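Local coordinates for protein delta-1-pyrroline-5-carboxylate dehydrogenase, mitochondrial (Mus musculus, PDB 4E3X) that catalyses the NAD+-dependent oxidation of L-glutamate gamma-semialdehyde to L-glutamate, the second step of mitochondrial proline breakdown, at residues E179-Q184 with T195-L200; F320-S325 with G480-Q485; S325-D330 with K358-Q363. One frame throughout, in Å; residues are numbered along the deposited sequence.

Interaction 1: residues E179-Q184 with T195-L200; sequences ELEGEQ and TVYRGL
Gln-184 meets the backbone of Thr-195 with its side-chain amide, which stands in for a neighbouring strand. OE1 of Gln-184 takes the N-H of Thr-195 on an in-plane lone pair (2.7 Å to N), while Gln-184 NE2 donates to Thr-195 O at 3.1 Å in an almost straight bond (176°). The other hydrogen of NE2 goes back to Glu-181 O, 2.9 Å away, so three bonds fix the rotation of the amide; the bend at chi2 (-67°) folds it back to reach both targets. Tyr-197 OH donates to Glu-183 O at 2.7 Å, with the carbonyl oxygen lying at the ring edge. A water bridges Glu-181 OE2 and Tyr-197 N.

Packing centres on the Tyr-197 ring. Leu-180 sits over one face, its CG 3.8 Å from the ring centroid in a CH-pi contact, and Thr-195 CG2 covers part of the opposite face. Leu-180 to Glu-183 form a type I turn as helix 155-180 runs out, while strands 191-199 and 542-550 make an antiparallel arm consistent with the oligomerisation flap of aldehyde dehydrogenases; the contact ties the helix end to its base. His-536 of the second subunit also packs on Tyr-197. Because side-chain groups supply the polar links here, the turn is docked to the strand without backbone-to-backbone pairing, and a buried tyrosine at the subunit interface keeps its hydroxyl satisfied.

Interaction 2: residues F320-S325 with G480-Q485; sequences FHFVHS and GAVFAQ
Phe-320 to Val-323 and Gly-480 to Phe-483 are adjacent parallel strands, in register, in the central sheet of the aldehyde dehydrogenase catalytic domain. Their axes lie 4.7 Å apart, and the backbone ladder runs from Ala-481 N to Phe-320 O (2.9 Å) through Phe-322 N to Ala-481 O and Phe-483 N to Phe-322 O.

The tight part is at Gly-480, about 12 Å from the side chain of the nucleophile Cys-348. Phe-320 CG stands between the backbone N and the carbonyl carbon (chi1 63°), which lays the ring flat across the neighbouring strand; Gly-480 CA is 3.6 Å from its centroid, nearly on the ring normal. Cutting Phe-320 back to an alanine is likely to uncover Gly-480 CA and open a gap beside Val-470 of helix 463-472. Phe-322 shares this face and packs on the same helix.

On the other face, His-321 and Phe-483 meet obliquely, planes 57° apart, with Phe-483 CE1 over the imidazole rim, 3.8 Å from His-321 ND1. Both imidazole nitrogens are taken, ND1 by Thr-336 and NE2 by the backbone N of Ser-510.

The ladder ends with a bond as good as the others, His-324 N to Phe-483 O at 2.9 Å, and beyond it the side-chain packing thins. Gln-485 is exposed, and the His-324 ring turns off toward Ser-326, whose OG is hydrogen-bonded to its ND1, leaving His-324 CB against Ala-484 CB at 3.7 Å.

Interaction 3: residues S325-D330 with K358-Q363; sequences SSADVD and KSLWPQ
Leu-360 reaches across to Ser-325 and sets the shape of this surface contact, in which no hydrogen bond joins the two segments. Its CG is anti to the carbonyl carbon (chi1 -71°), and with chi2 at -172° CD1 prolongs the chain while CD2 branches off. CD1 therefore comes up against the backbone of Ser-325, 3.5 Å from its O, and also lies 4.4 Å from Ala-327 CB. The branching CD2 of Leu-360 meets Val-329 CG2 at 4.3 Å; both apolar touches are loose next to the approach to Ser-325 O.

With chi1 at 169°, Val-329 points CG1 opposite its N and turns CG2 to the other segment. Besides Leu-360, this methyl meets the amide of Gln-363, with NE2 3.9 Å from CG2. The glutamine chain is extended beyond CG and crosses the valine at about a right angle, so its carboxamide grazes the methyl. Gln-363 is exposed and also touches a crystal neighbour, and its pose may owe something to the lattice.

At the other end Ser-359 OG rests 3.7 Å from Ser-325 CB. That is van der Waals contact; the hydroxyl is hydrogen-bonded to Asp-460 OD2.

Ser-325 to Asp-328 lie in the loop from strand 319-323 into helix 329-341. Asp-328 is the N-cap: its side chain caps a backbone N in the first turn, and its OD1 is hydrogen-bonded to Ser-331 OG. Residues 358-360 lead in the same way from strand 351-357 into helix 361-372. Since those two strands are parallel neighbours, the contact joins two adjacent strand-to-helix connections at the C-terminal ends of these two strands, with Trp-361 turned instead onto Val-455 and Val-457 of strand 452-458.

Overall arrangement
From the N terminus, interaction 1 closes first: a short loop brings strand 191-199 back to the end of helix 155-180, beside the second subunit. The chain then builds the strands and helices up to residue 319 before interaction 2 opens. Its long loop, 320-325 to 480-485, makes neighbours of two strands distant in sequence, and interaction 3 nests within it, closing a shorter loop that joins the strand-to-helix turns after strands 319-323 and 351-357. Interactions 2 and 3 share Ser-325 and touch directly, Ser-326 OG lying 2.8 Å from Gln-485 N. Interaction 1 stands apart, its centre about 41 Å from that of interaction 2, though both reach the second subunit.

Interaction 1: residues E179-Q184 with T195-L200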
loop_
_atom_site.group_PDB
_atom_site.type_symbol
_atom_site.label_atom_id
_atom_site.label_comp_id
_atom_site.label_asym_id
_atom_site.label_seq_id
_atom_site.Cartn_x
_atom_site.Cartn_y
_atom_site.Cartn_z
ATOM N N GLU B 179 4.363 -1.543 18.566
ATOM C CA GLU B 179 4.836 -2.903 18.365
ATOM C C GLU B 179 5.457 -3.099 16.982
ATOM O O GLU B 179 6.316 -3.959 16.822
ATOM C CB GLU B 179 3.723 -3.907 18.684
ATOM C CG GLU B 179 3.338 -3.828 20.168
ATOM C CD GLU B 179 2.259 -4.803 20.607
ATOM O OE1 GLU B 179 1.737 -5.570 19.771
ATOM O OE2 GLU B 179 1.925 -4.785 21.810
ATOM N N LEU B 180 5.071 -2.275 16.005
ATOM C CA LEU B 180 5.659 -2.351 14.666
ATOM C C LEU B 180 7.168 -2.133 14.712
ATOM O O LEU B 180 7.915 -2.713 13.927
ATOM C CB LEU B 180 5.019 -1.317 13.730
ATOM C CG LEU B 180 5.617 -1.178 12.323
ATOM C CD1 LEU B 180 5.491 -2.481 11.525
ATOM C CD2 LEU B 180 4.972 -0.010 11.573
ATOM N N GLU B 181 7.628 -1.309 15.643
ATOM C CA GLU B 181 9.061 -1.045 15.742
ATOM C C GLU B 181 9.858 -2.286 16.137
ATOM O O GLU B 181 11.070 -2.346 15.929
ATOM C CB GLU B 181 9.333 0.126 16.681
ATOM C CG GLU B 181 8.796 1.434 16.127
ATOM C CD GLU B 181 9.456 2.651 16.730
ATOM O OE1 GLU B 181 9.646 2.675 17.965
ATOM O OE2 GLU B 181 9.773 3.586 15.958
ATOM N N GLY B 182 9.172 -3.284 16.682
ATOM C CA GLY B 182 9.804 -4.556 16.979
ATOM C C GLY B 182 9.962 -5.472 15.774
ATOM O O GLY B 182 10.619 -6.510 15.859
ATOM N N GLU B 183 9.352 -5.100 14.655
ATOM C CA GLU B 183 9.531 -5.850 13.417
ATOM C C GLU B 183 10.831 -5.406 12.742
ATOM O O GLU B 183 10.892 -4.378 12.045
ATOM C CB GLU B 183 8.325 -5.694 12.484
ATOM C CG GLU B 183 8.503 -6.389 11.134
ATOM C CD GLU B 183 8.892 -7.857 11.264
ATOM O OE1 GLU B 183 8.049 -8.660 11.715
ATOM O OE2 GLU B 183 10.042 -8.211 10.912
ATOM N N GLN B 184 11.877 -6.195 12.972
ATOM C CA GLN B 184 13.232 -5.843 12.573
ATOM C C GLN B 184 13.864 -6.955 11.751
ATOM O O GLN B 184 13.546 -8.122 11.935
ATOM C CB GLN B 184 14.069 -5.551 13.819
ATOM C CG GLN B 184 13.639 -4.281 14.533
ATOM C CD GLN B 184 13.911 -3.045 13.696
ATOM O OE1 GLN B 184 14.880 -3.010 12.945
ATOM N NE2 GLN B 184 13.054 -2.031 13.813
ATOM N N THR B 195 15.424 -1.353 10.865
ATOM C CA THR B 195 14.420 -0.634 10.101
ATOM C C THR B 195 13.924 0.574 10.879
ATOM O O THR B 195 13.507 0.455 12.031
ATOM C CB THR B 195 13.222 -1.534 9.734
ATOM O OG1 THR B 195 13.678 -2.589 8.878
ATOM C CG2 THR B 195 12.143 -0.740 9.010
ATOM N N VAL B 196 13.990 1.732 10.234
ATOM C CA VAL B 196 13.451 2.972 10.760
ATOM C C VAL B 196 12.113 3.205 10.066
ATOM O O VAL B 196 12.060 3.320 8.838
ATOM C CB VAL B 196 14.393 4.144 10.441
ATOM C CG1 VAL B 196 13.781 5.457 10.899
ATOM C CG2 VAL B 196 15.776 3.935 11.063
ATOM N N TYR B 197 11.033 3.267 10.840
ATOM C CA TYR B 197 9.704 3.476 10.279
ATOM C C TYR B 197 9.464 4.985 10.135
ATOM O O TYR B 197 8.849 5.621 10.997
ATOM C CB TYR B 197 8.635 2.740 11.108
ATOM C CG TYR B 197 8.789 1.240 10.956
ATOM C CD1 TYR B 197 8.289 0.588 9.835
ATOM C CD2 TYR B 197 9.499 0.484 11.894
ATOM C CE1 TYR B 197 8.456 -0.774 9.664
ATOM C CE2 TYR B 197 9.674 -0.884 11.724
ATOM C CZ TYR B 197 9.141 -1.507 10.611
ATOM O OH TYR B 197 9.313 -2.860 10.429
ATOM N N ARG B 198 9.991 5.555 9.050
ATOM C CA ARG B 198 9.900 6.985 8.772
ATOM C C ARG B 198 8.470 7.363 8.450
ATOM O O ARG B 198 7.766 6.617 7.776
ATOM C CB ARG B 198 10.746 7.360 7.547
ATOM C CG ARG B 198 12.230 7.002 7.622
ATOM C CD ARG B 198 12.956 7.386 6.323
ATOM N NE ARG B 198 12.347 6.761 5.150
ATOM C CZ ARG B 198 12.902 6.707 3.941
ATOM N NH1 ARG B 198 14.123 7.186 3.736
ATOM N NH2 ARG B 198 12.242 6.138 2.938
ATOM N N GLY B 199 8.050 8.558 8.861
ATOM C CA GLY B 199 6.838 9.125 8.296
ATOM C C GLY B 199 7.059 9.445 6.822
ATOM O O GLY B 199 8.192 9.429 6.345
ATOM N N LEU B 200 5.985 9.703 6.085
ATOM C CA LEU B 200 6.118 10.105 4.688
ATOM C C LEU B 200 6.697 11.519 4.613
ATOM O O LEU B 200 6.410 12.366 5.474
ATOM C CB LEU B 200 4.766 10.043 3.977
ATOM C CG LEU B 200 3.921 8.790 4.184
ATOM C CD1 LEU B 200 2.627 8.870 3.378
ATOM C CD2 LEU B 200 4.688 7.512 3.861
HETATM O O HOH W 1 11.336 3.674 13.650
#

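Interaction 2: residues F320-S325 with G480-Q485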
loop_
_atom_site.group_PDB
_atom_site.type_symbol
_atom_site.label_atom_id
_atom_site.label_comp_id
_atom_site.label_asym_id
_atom_site.label_seq_id
_atom_site.Cartn_x
_atom_site.Cartn_y
_atom_site.Cartn_z
ATOM N N PHE B 320 -25.570 -6.296 1.323
ATOM C CA PHE B 320 -26.628 -7.307 1.301
ATOM C C PHE B 320 -26.794 -8.079 2.604
ATOM O O PHE B 320 -25.838 -8.267 3.354
ATOM C CB PHE B 320 -26.379 -8.316 0.166
ATOM C CG PHE B 320 -25.099 -9.103 0.317
ATOM C CD1 PHE B 320 -25.071 -10.290 1.043
ATOM C CD2 PHE B 320 -23.922 -8.658 -0.271
ATOM C CE1 PHE B 320 -23.889 -11.019 1.181
ATOM C CE2 PHE B 320 -22.744 -9.381 -0.138
ATOM C CZ PHE B 320 -22.727 -10.559 0.592
ATOM N N HIS B 321 -28.030 -8.512 2.852
ATOM C CA HIS B 321 -28.304 -9.626 3.756
ATOM C C HIS B 321 -28.915 -10.729 2.896
ATOM O O HIS B 321 -29.976 -10.532 2.299
ATOM C CB HIS B 321 -29.291 -9.244 4.875
ATOM C CG HIS B 321 -28.677 -8.478 6.013
ATOM N ND1 HIS B 321 -29.372 -8.182 7.167
ATOM C CD2 HIS B 321 -27.446 -7.927 6.170
ATOM C CE1 HIS B 321 -28.596 -7.497 7.990
ATOM N NE2 HIS B 321 -27.418 -7.333 7.411
ATOM N N PHE B 322 -28.243 -11.873 2.824
ATOM C CA PHE B 322 -28.743 -13.017 2.071
ATOM C C PHE B 322 -29.274 -14.054 3.051
ATOM O O PHE B 322 -28.557 -14.504 3.935
ATOM C CB PHE B 322 -27.652 -13.642 1.189
ATOM C CG PHE B 322 -28.122 -14.867 0.454
ATOM C CD1 PHE B 322 -28.740 -14.757 -0.783
ATOM C CD2 PHE B 322 -27.991 -16.128 1.023
ATOM C CE1 PHE B 322 -29.199 -15.888 -1.456
ATOM C CE2 PHE B 322 -28.449 -17.254 0.364
ATOM C CZ PHE B 322 -29.048 -17.132 -0.880
ATOM N N VAL B 323 -30.528 -14.446 2.862
ATOM C CA VAL B 323 -31.177 -15.385 3.759
ATOM C C VAL B 323 -31.359 -16.727 3.061
ATOM O O VAL B 323 -31.866 -16.787 1.940
ATOM C CB VAL B 323 -32.557 -14.852 4.193
ATOM C CG1 VAL B 323 -33.259 -15.850 5.090
ATOM C CG2 VAL B 323 -32.411 -13.516 4.902
ATOM N N HIS B 324 -30.906 -17.792 3.716
ATOM C CA HIS B 324 -31.156 -19.154 3.267
ATOM C C HIS B 324 -32.345 -19.705 4.052
ATOM O O HIS B 324 -32.661 -19.220 5.143
ATOM C CB HIS B 324 -29.921 -20.034 3.484
ATOM C CG HIS B 324 -30.107 -21.452 3.042
ATOM N ND1 HIS B 324 -30.305 -22.487 3.931
ATOM C CD2 HIS B 324 -30.130 -22.008 1.806
ATOM C CE1 HIS B 324 -30.449 -23.618 3.262
ATOM N NE2 HIS B 324 -30.344 -23.355 1.973
ATOM N N SER B 325 -33.008 -20.718 3.508
ATOM C CA SER B 325 -34.202 -21.265 4.148
ATOM C C SER B 325 -33.960 -21.813 5.565
ATOM O O SER B 325 -34.898 -21.958 6.349
ATOM C CB SER B 325 -34.812 -22.348 3.261
ATOM O OG SER B 325 -33.910 -23.429 3.116
ATOM N N GLY B 480 -21.608 -7.565 3.885
ATOM C CA GLY B 480 -22.684 -8.474 3.555
ATOM C C GLY B 480 -22.818 -9.563 4.591
ATOM O O GLY B 480 -21.858 -9.890 5.291
ATOM N N ALA B 481 -24.012 -10.133 4.676
ATOM C CA ALA B 481 -24.288 -11.171 5.647
ATOM C C ALA B 481 -25.008 -12.320 4.981
ATOM O O ALA B 481 -25.791 -12.120 4.046
ATOM C CB ALA B 481 -25.145 -10.633 6.772
ATOM N N VAL B 482 -24.737 -13.517 5.484
ATOM C CA VAL B 482 -25.523 -14.698 5.160
ATOM C C VAL B 482 -26.141 -15.238 6.446
ATOM O O VAL B 482 -25.450 -15.424 7.459
ATOM C CB VAL B 482 -24.666 -15.791 4.494
ATOM C CG1 VAL B 482 -25.442 -17.117 4.374
ATOM C CG2 VAL B 482 -24.195 -15.322 3.123
ATOM N N PHE B 483 -27.451 -15.458 6.407
ATOM C CA PHE B 483 -28.163 -16.076 7.514
ATOM C C PHE B 483 -28.540 -17.498 7.114
ATOM O O PHE B 483 -29.306 -17.710 6.170
ATOM C CB PHE B 483 -29.409 -15.258 7.876
ATOM C CG PHE B 483 -29.100 -13.942 8.553
ATOM C CD1 PHE B 483 -28.781 -12.822 7.801
ATOM C CD2 PHE B 483 -29.133 -13.824 9.938
ATOM C CE1 PHE B 483 -28.498 -11.619 8.411
ATOM C CE2 PHE B 483 -28.849 -12.615 10.554
ATOM C CZ PHE B 483 -28.533 -11.514 9.785
ATOM N N ALA B 484 -27.981 -18.473 7.825
ATOM C CA ALA B 484 -28.173 -19.883 7.487
ATOM C C ALA B 484 -27.658 -20.751 8.633
ATOM O O ALA B 484 -26.687 -20.383 9.292
ATOM C CB ALA B 484 -27.429 -20.218 6.200
ATOM N N GLN B 485 -28.289 -21.900 8.868
ATOM C CA GLN B 485 -27.840 -22.797 9.931
ATOM C C GLN B 485 -27.419 -24.151 9.374
ATOM O O GLN B 485 -27.319 -25.137 10.105
ATOM C CB GLN B 485 -28.917 -22.959 11.008
ATOM C CG GLN B 485 -29.262 -21.667 11.751
ATOM C CD GLN B 485 -28.106 -21.119 12.584
ATOM O OE1 GLN B 485 -27.162 -21.838 12.916
ATOM N NE2 GLN B 485 -28.182 -19.836 12.928
#

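Interaction 3: residues S325-D330 with K358-Q363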
loop_
_atom_site.group_PDB
_atom_site.type_symbol
_atom_site.label_atom_id
_atom_site.label_comp_id
_atom_site.label_asym_id
_atom_site.label_seq_id
_atom_site.Cartn_x
_atom_site.Cartn_y
_atom_site.Cartn_z
ATOM N N SER B 325 -33.008 -20.718 3.508
ATOM C CA SER B 325 -34.202 -21.265 4.148
ATOM C C SER B 325 -33.960 -21.813 5.565
ATOM O O SER B 325 -34.898 -21.958 6.349
ATOM C CB SER B 325 -34.812 -22.348 3.261
ATOM O OG SER B 325 -33.910 -23.429 3.116
ATOM N N SER B 326 -32.706 -22.111 5.885
ATOM C CA SER B 326 -32.344 -22.655 7.194
ATOM C C SER B 326 -32.075 -21.553 8.231
ATOM O O SER B 326 -31.656 -21.848 9.349
ATOM C CB SER B 326 -31.100 -23.545 7.066
ATOM O OG SER B 326 -29.960 -22.765 6.731
ATOM N N ALA B 327 -32.305 -20.295 7.860
ATOM C CA ALA B 327 -32.030 -19.152 8.739
ATOM C C ALA B 327 -32.900 -19.128 9.988
ATOM O O ALA B 327 -34.036 -19.607 9.990
ATOM C CB ALA B 327 -32.209 -17.843 7.978
ATOM N N ASP B 328 -32.356 -18.544 11.050
ATOM C CA ASP B 328 -33.144 -18.206 12.220
ATOM C C ASP B 328 -33.941 -16.947 11.900
ATOM O O ASP B 328 -33.376 -15.862 11.704
ATOM C CB ASP B 328 -32.236 -17.984 13.425
ATOM C CG ASP B 328 -33.011 -17.771 14.697
ATOM O OD1 ASP B 328 -33.144 -16.604 15.124
ATOM O OD2 ASP B 328 -33.495 -18.774 15.264
ATOM N N VAL B 329 -35.259 -17.103 11.827
ATOM C CA VAL B 329 -36.132 -16.029 11.375
ATOM C C VAL B 329 -36.026 -14.760 12.219
ATOM O O VAL B 329 -35.888 -13.663 11.684
ATOM C CB VAL B 329 -37.605 -16.497 11.302
ATOM C CG1 VAL B 329 -38.534 -15.307 11.098
ATOM C CG2 VAL B 329 -37.779 -17.525 10.189
ATOM N N ASP B 330 -36.080 -14.899 13.539
ATOM C CA ASP B 330 -36.029 -13.722 14.402
ATOM C C ASP B 330 -34.700 -12.967 14.272
ATOM O O ASP B 330 -34.677 -11.737 14.339
ATOM C CB ASP B 330 -36.308 -14.083 15.864
ATOM C CG ASP B 330 -37.782 -14.370 16.130
ATOM O OD1 ASP B 330 -38.641 -13.992 15.299
ATOM O OD2 ASP B 330 -38.083 -14.970 17.181
ATOM N N LYS B 358 -38.510 -17.890 -0.962
ATOM C CA LYS B 358 -39.966 -17.935 -0.981
ATOM C C LYS B 358 -40.558 -18.646 0.237
ATOM O O LYS B 358 -41.538 -18.172 0.816
ATOM C CB LYS B 358 -40.442 -18.588 -2.280
ATOM N N SER B 359 -39.949 -19.756 0.653
ATOM C CA SER B 359 -40.483 -20.547 1.770
ATOM C C SER B 359 -40.515 -19.802 3.115
ATOM O O SER B 359 -41.307 -20.144 3.998
ATOM C CB SER B 359 -39.704 -21.856 1.932
ATOM O OG SER B 359 -38.380 -21.612 2.379
ATOM N N LEU B 360 -39.655 -18.799 3.281
ATOM C CA LEU B 360 -39.603 -18.044 4.528
ATOM C C LEU B 360 -40.236 -16.661 4.411
ATOM O O LEU B 360 -40.357 -15.945 5.405
ATOM C CB LEU B 360 -38.157 -17.884 5.006
ATOM C CG LEU B 360 -37.419 -19.109 5.555
ATOM C CD1 LEU B 360 -36.086 -18.688 6.152
ATOM C CD2 LEU B 360 -38.264 -19.849 6.584
ATOM N N TRP B 361 -40.630 -16.279 3.203
ATOM C CA TRP B 361 -41.137 -14.927 2.978
ATOM C C TRP B 361 -42.433 -14.580 3.734
ATOM O O TRP B 361 -42.538 -13.489 4.285
ATOM C CB TRP B 361 -41.212 -14.610 1.477
ATOM C CG TRP B 361 -41.722 -13.236 1.098
ATOM C CD1 TRP B 361 -42.709 -12.968 0.194
ATOM C CD2 TRP B 361 -41.270 -11.957 1.585
ATOM N NE1 TRP B 361 -42.903 -11.616 0.087
ATOM C CE2 TRP B 361 -42.033 -10.970 0.925
ATOM C CE3 TRP B 361 -40.301 -11.551 2.511
ATOM C CZ2 TRP B 361 -41.862 -9.608 1.162
ATOM C CZ3 TRP B 361 -40.130 -10.191 2.746
ATOM C CH2 TRP B 361 -40.907 -9.238 2.074
ATOM N N PRO B 362 -43.413 -15.503 3.786
ATOM C CA PRO B 362 -44.576 -15.178 4.626
ATOM C C PRO B 362 -44.204 -14.853 6.078
ATOM O O PRO B 362 -44.692 -13.856 6.612
ATOM C CB PRO B 362 -45.424 -16.451 4.551
ATOM C CG PRO B 362 -45.114 -17.006 3.194
ATOM C CD PRO B 362 -43.648 -16.710 2.971
ATOM N N GLN B 363 -43.350 -15.662 6.701
ATOM C CA GLN B 363 -42.922 -15.389 8.072
ATOM C C GLN B 363 -42.166 -14.065 8.172
ATOM O O GLN B 363 -42.474 -13.218 9.008
ATOM C CB GLN B 363 -42.016 -16.507 8.603
ATOM C CG GLN B 363 -42.719 -17.758 9.104
ATOM C CD GLN B 363 -41.754 -18.709 9.797
ATOM O OE1 GLN B 363 -41.300 -19.690 9.210
ATOM N NE2 GLN B 363 -41.427 -18.413 11.051
#